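PDB 6P74: putative ATP-dependent endonuclease of the OLD family from Thermus scotoductus, which degrades linear or supercoiled double-stranded DNA from 5' to 3', nicks circular DNA, and has a DNA-stimulated ATPase activity. Local coordinates for residues V74-P79 and F85-F90; L105-L108 and N113-R116. All coordinates share one frame; numbering follows the deposited sequence.

Contact 1 (V74-P79 and F85-F90); sequences VHFDPP and FNITAF
The ring of F76 turns an edge toward the face of F90. CE2 of F76 stands over the centre of the F90 ring, 3.7 Å from F90 CZ. The two planes meet at 64°, an edge-to-face pair. F76 reaches this place because its CG sits between the backbone N and the carbonyl carbon (chi1 55°). That torsion also lays one face of the F76 ring on the backbone of T88 and A89, with T88 C over the ring centre. CE1 of F76 also comes 3.4 Å from I87 O.

H75 and A89 form the antiparallel non-hydrogen-bonded pair next to V74 and F90. The methyl of A89 lies over one face of the imidazole, a CH-pi contact displaced toward the ring rim. A water lies in the plane of the H75 ring, 2.6 Å from ND1, and is also hydrogen-bonded to T88 OG1. H75 NE2 is bonded to Q6 on strand 2-10, so both ring nitrogens have partners.

Beyond the cis-proline at P78, P79 and T88 lie side by side. CB of P79 is 3.8 Å from T88 CG2.

The backbones of V74 and F90 exchange two hydrogen bonds, V74 N to F90 O and F90 N to V74 O, both 2.9 Å. F76 N gives a third to T88 O from above its carbonyl plane. T88 and A89 both face L108 of strand 100-109 on their other side, a classic beta bulge. V74 and F90 also pack on V44 and L45 of helix 34-45.

The F76-F90 pair thus packs on the V74/F90 face of the sheet. The H75/A89 face carries the methyl against the imidazole and the water bridge to T88. The two bonds at H75 probably fix the rotation of its ring.

Contact 2 (L105-L108 and N113-R116); sequences LEPL and NVPR. With SO4 (sulfate ion), chain K.
V114 meets three residues of strand 100-109 through its two methyls. CG2 comes nearest to P107 O, at 3.3 Å. It is also 3.7 Å from L108 CD2, and the two side chains meet at a slant. The same methyl comes 3.7 Å from E106 OE1, where the glutamate chain crosses the valine at about a right angle. CG1 lies anti to the backbone N (chi1 178°), which brings it beside the ring of P107.

No conventional hydrogen bond links the two segments. Two CA-H...O contacts run between the backbones instead. V114 CA approaches P107 O at 3.3 Å, and L108 CA approaches N113 O at the same distance. CD of P115 also leans on P107 O.

The next shell sets these groups in place. E106 OE2 forms a salt bridge with R91 on the neighbouring strand, which probably helps hold the carboxylate beside V114. P107 packs on M129 of helix 127-132 and on L123. The backbone of P115 is hydrogen-bonded to L123. At the far end of the strand segment, L105 N gives a 2.9 Å hydrogen bond to O1 of a sulfate, probably from the crystallisation liquor. W49 NE1 binds that sulfate too.

The loop thus returns along its own strand by apolar packing and weak CH...O contacts. P107 and P115 have no N-H to give, which is consistent with the absence of regular strand pairing here.

How the contacts relate
Contacts 1 and 2 have centres 10 Å apart and follow each other along the chain. Both reach the same antiparallel sheet: 105-108 lies on strand 100-109, the neighbour of strand 85-97, while 113-116 is loop. Two probable backbone hydrogen bonds join them: T88 N to L108 O at 2.9 Å, and L108 N to A89 O at 3.0 Å. L108 is therefore tied to the strand of contact 1 while its side chain packs in contact 2. On the loop side, F85 CD1 is 3.3 Å from P115 CB. M129 of helix 127-132 touches I87, F90 and P107, so it spans both contacts. Both lie away from the annotated ATP and metal sites.

Contact 1 (V74-P79 and F85-F90)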
# COMPACT_ATOMS: atom_id res chain seq x y z
N VAL A 74 -2.79 5.19 -20.93
CA VAL A 74 -1.81 6.27 -20.90
C VAL A 74 -1.44 6.63 -22.33
O VAL A 74 -1.02 5.77 -23.11
CB VAL A 74 -0.57 5.89 -20.10
CG1 VAL A 74 0.29 7.11 -19.89
CG2 VAL A 74 -0.96 5.28 -18.78
N HIS A 75 -1.60 7.91 -22.68
CA HIS A 75 -1.25 8.43 -23.99
C HIS A 75 0.08 9.18 -23.93
O HIS A 75 0.40 9.82 -22.93
CB HIS A 75 -2.32 9.38 -24.52
CG HIS A 75 -3.69 8.79 -24.56
ND1 HIS A 75 -4.37 8.57 -25.75
CD2 HIS A 75 -4.53 8.40 -23.57
CE1 HIS A 75 -5.56 8.07 -25.48
NE2 HIS A 75 -5.69 7.96 -24.17
N PHE A 76 0.84 9.11 -25.02
CA PHE A 76 2.13 9.76 -25.03
C PHE A 76 2.47 10.26 -26.43
O PHE A 76 1.79 9.97 -27.41
CB PHE A 76 3.21 8.83 -24.50
CG PHE A 76 3.27 7.53 -25.23
CD1 PHE A 76 3.84 7.45 -26.49
CD2 PHE A 76 2.75 6.38 -24.67
CE1 PHE A 76 3.89 6.26 -27.17
CE2 PHE A 76 2.80 5.19 -25.33
CZ PHE A 76 3.38 5.13 -26.59
N ASP A 77 3.56 11.03 -26.49
CA ASP A 77 4.00 11.72 -27.68
C ASP A 77 5.49 11.97 -27.52
O ASP A 77 5.91 12.37 -26.44
CB ASP A 77 3.27 13.05 -27.87
CG ASP A 77 3.67 13.74 -29.14
OD1 ASP A 77 3.40 13.17 -30.22
OD2 ASP A 77 4.27 14.83 -29.06
N PRO A 78 6.31 11.73 -28.55
CA PRO A 78 5.92 11.28 -29.90
C PRO A 78 5.54 9.81 -29.96
O PRO A 78 5.82 9.07 -29.02
CB PRO A 78 7.19 11.51 -30.71
CG PRO A 78 8.28 11.25 -29.70
CD PRO A 78 7.77 11.84 -28.42
N PRO A 79 4.95 9.39 -31.09
CA PRO A 79 4.55 7.98 -31.22
C PRO A 79 5.75 7.06 -31.21
O PRO A 79 6.88 7.44 -31.56
CB PRO A 79 3.82 7.95 -32.57
CG PRO A 79 3.49 9.40 -32.87
CD PRO A 79 4.62 10.17 -32.29
N PHE A 85 3.79 0.24 -37.63
CA PHE A 85 2.81 0.74 -36.67
C PHE A 85 3.39 1.92 -35.90
O PHE A 85 4.57 1.94 -35.56
CB PHE A 85 2.37 -0.35 -35.70
CG PHE A 85 1.78 -1.54 -36.37
CD1 PHE A 85 0.55 -1.45 -37.01
CD2 PHE A 85 2.45 -2.75 -36.40
CE1 PHE A 85 -0.00 -2.55 -37.65
CE2 PHE A 85 1.91 -3.85 -37.03
CZ PHE A 85 0.68 -3.75 -37.66
N ASN A 86 2.54 2.91 -35.64
CA ASN A 86 2.87 4.04 -34.77
C ASN A 86 1.93 4.00 -33.57
O ASN A 86 0.74 4.32 -33.69
CB ASN A 86 2.76 5.37 -35.51
CG ASN A 86 3.77 5.49 -36.64
OD1 ASN A 86 4.96 5.64 -36.40
ND2 ASN A 86 3.29 5.41 -37.87
N ILE A 87 2.46 3.61 -32.42
CA ILE A 87 1.68 3.50 -31.20
C ILE A 87 1.78 4.79 -30.42
O ILE A 87 2.87 5.34 -30.24
CB ILE A 87 2.17 2.31 -30.36
CG1 ILE A 87 2.08 1.01 -31.17
CG2 ILE A 87 1.41 2.26 -29.03
CD1 ILE A 87 0.78 0.87 -31.94
N THR A 88 0.64 5.26 -29.91
CA THR A 88 0.58 6.51 -29.16
C THR A 88 -0.03 6.34 -27.77
O THR A 88 -0.27 7.34 -27.08
CB THR A 88 -0.20 7.58 -29.94
OG1 THR A 88 -1.60 7.29 -29.89
CG2 THR A 88 0.25 7.59 -31.41
N ALA A 89 -0.28 5.10 -27.33
CA ALA A 89 -0.89 4.90 -26.02
C ALA A 89 -0.88 3.42 -25.69
O ALA A 89 -0.81 2.57 -26.58
CB ALA A 89 -2.32 5.44 -25.97
N PHE A 90 -0.95 3.13 -24.40
CA PHE A 90 -1.11 1.78 -23.87
C PHE A 90 -2.39 1.73 -23.06
O PHE A 90 -2.74 2.70 -22.38
CB PHE A 90 0.07 1.40 -22.98
CG PHE A 90 1.39 1.52 -23.64
CD1 PHE A 90 1.54 1.22 -24.99
CD2 PHE A 90 2.51 1.88 -22.91
CE1 PHE A 90 2.78 1.30 -25.61
CE2 PHE A 90 3.76 1.96 -23.52
CZ PHE A 90 3.90 1.68 -24.86
O HOH W 1 -3.46 8.59 -28.17

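Contact 2 (L105-L108 and N113-R116)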
# COMPACT_ATOMS: atom_id res chain seq x y z
N LEU A 105 -2.25 -5.70 -21.83
CA LEU A 105 -1.58 -4.43 -22.09
C LEU A 105 -1.69 -4.19 -23.59
O LEU A 105 -0.99 -4.84 -24.37
CB LEU A 105 -0.13 -4.47 -21.62
CG LEU A 105 0.65 -3.15 -21.70
CD1 LEU A 105 -0.02 -2.06 -20.88
CD2 LEU A 105 2.10 -3.36 -21.27
N GLU A 106 -2.57 -3.30 -23.99
CA GLU A 106 -2.72 -3.26 -25.43
C GLU A 106 -2.13 -1.99 -26.01
O GLU A 106 -2.29 -0.90 -25.42
CB GLU A 106 -4.18 -3.35 -25.86
CG GLU A 106 -4.93 -4.55 -25.35
CD GLU A 106 -6.42 -4.39 -25.58
OE1 GLU A 106 -6.94 -5.02 -26.53
OE2 GLU A 106 -7.06 -3.61 -24.83
N PRO A 107 -1.48 -2.08 -27.17
CA PRO A 107 -1.06 -0.88 -27.88
C PRO A 107 -2.22 -0.28 -28.66
O PRO A 107 -3.10 -0.98 -29.17
CB PRO A 107 0.03 -1.39 -28.82
CG PRO A 107 -0.45 -2.76 -29.18
CD PRO A 107 -1.14 -3.30 -27.92
N LEU A 108 -2.21 1.04 -28.75
CA LEU A 108 -3.24 1.81 -29.43
C LEU A 108 -2.57 2.76 -30.41
O LEU A 108 -1.52 3.33 -30.10
CB LEU A 108 -4.10 2.62 -28.44
CG LEU A 108 -5.04 1.89 -27.48
CD1 LEU A 108 -5.78 2.92 -26.64
CD2 LEU A 108 -6.03 1.04 -28.25
N ASN A 113 -7.37 2.60 -31.78
CA ASN A 113 -7.55 1.19 -32.12
C ASN A 113 -6.28 0.39 -31.86
O ASN A 113 -5.17 0.91 -31.92
CB ASN A 113 -7.95 1.02 -33.58
CG ASN A 113 -9.06 1.95 -33.98
OD1 ASN A 113 -8.86 2.85 -34.79
ND2 ASN A 113 -10.23 1.75 -33.39
N VAL A 114 -6.47 -0.89 -31.58
CA VAL A 114 -5.35 -1.82 -31.49
C VAL A 114 -4.99 -2.29 -32.89
O VAL A 114 -5.82 -2.94 -33.56
CB VAL A 114 -5.69 -3.01 -30.58
CG1 VAL A 114 -4.52 -3.99 -30.53
CG2 VAL A 114 -6.08 -2.51 -29.18
N PRO A 115 -3.78 -1.99 -33.39
CA PRO A 115 -3.40 -2.46 -34.72
C PRO A 115 -3.37 -3.98 -34.77
O PRO A 115 -2.99 -4.64 -33.80
CB PRO A 115 -2.00 -1.87 -34.93
CG PRO A 115 -1.81 -0.87 -33.86
CD PRO A 115 -2.68 -1.29 -32.71
N ARG A 116 -3.76 -4.55 -35.91
CA ARG A 116 -3.57 -5.97 -36.11
C ARG A 116 -2.75 -6.21 -37.37
O ARG A 116 -2.65 -5.36 -38.25
CB ARG A 116 -4.91 -6.74 -36.16
CG ARG A 116 -5.84 -6.46 -37.33
CD ARG A 116 -7.28 -6.79 -36.95
NE ARG A 116 -7.66 -6.02 -35.77
CZ ARG A 116 -7.69 -6.49 -34.53
NH1 ARG A 116 -7.39 -7.76 -34.29
NH2 ARG A 116 -8.04 -5.69 -33.52
S SO4 K . 0.36 -8.91 -20.67
O1 SO4 K . -0.74 -8.13 -21.24
O2 SO4 K . 1.64 -8.47 -21.22
O3 SO4 K . 0.39 -8.75 -19.22
O4 SO4 K . 0.15 -10.31 -21.00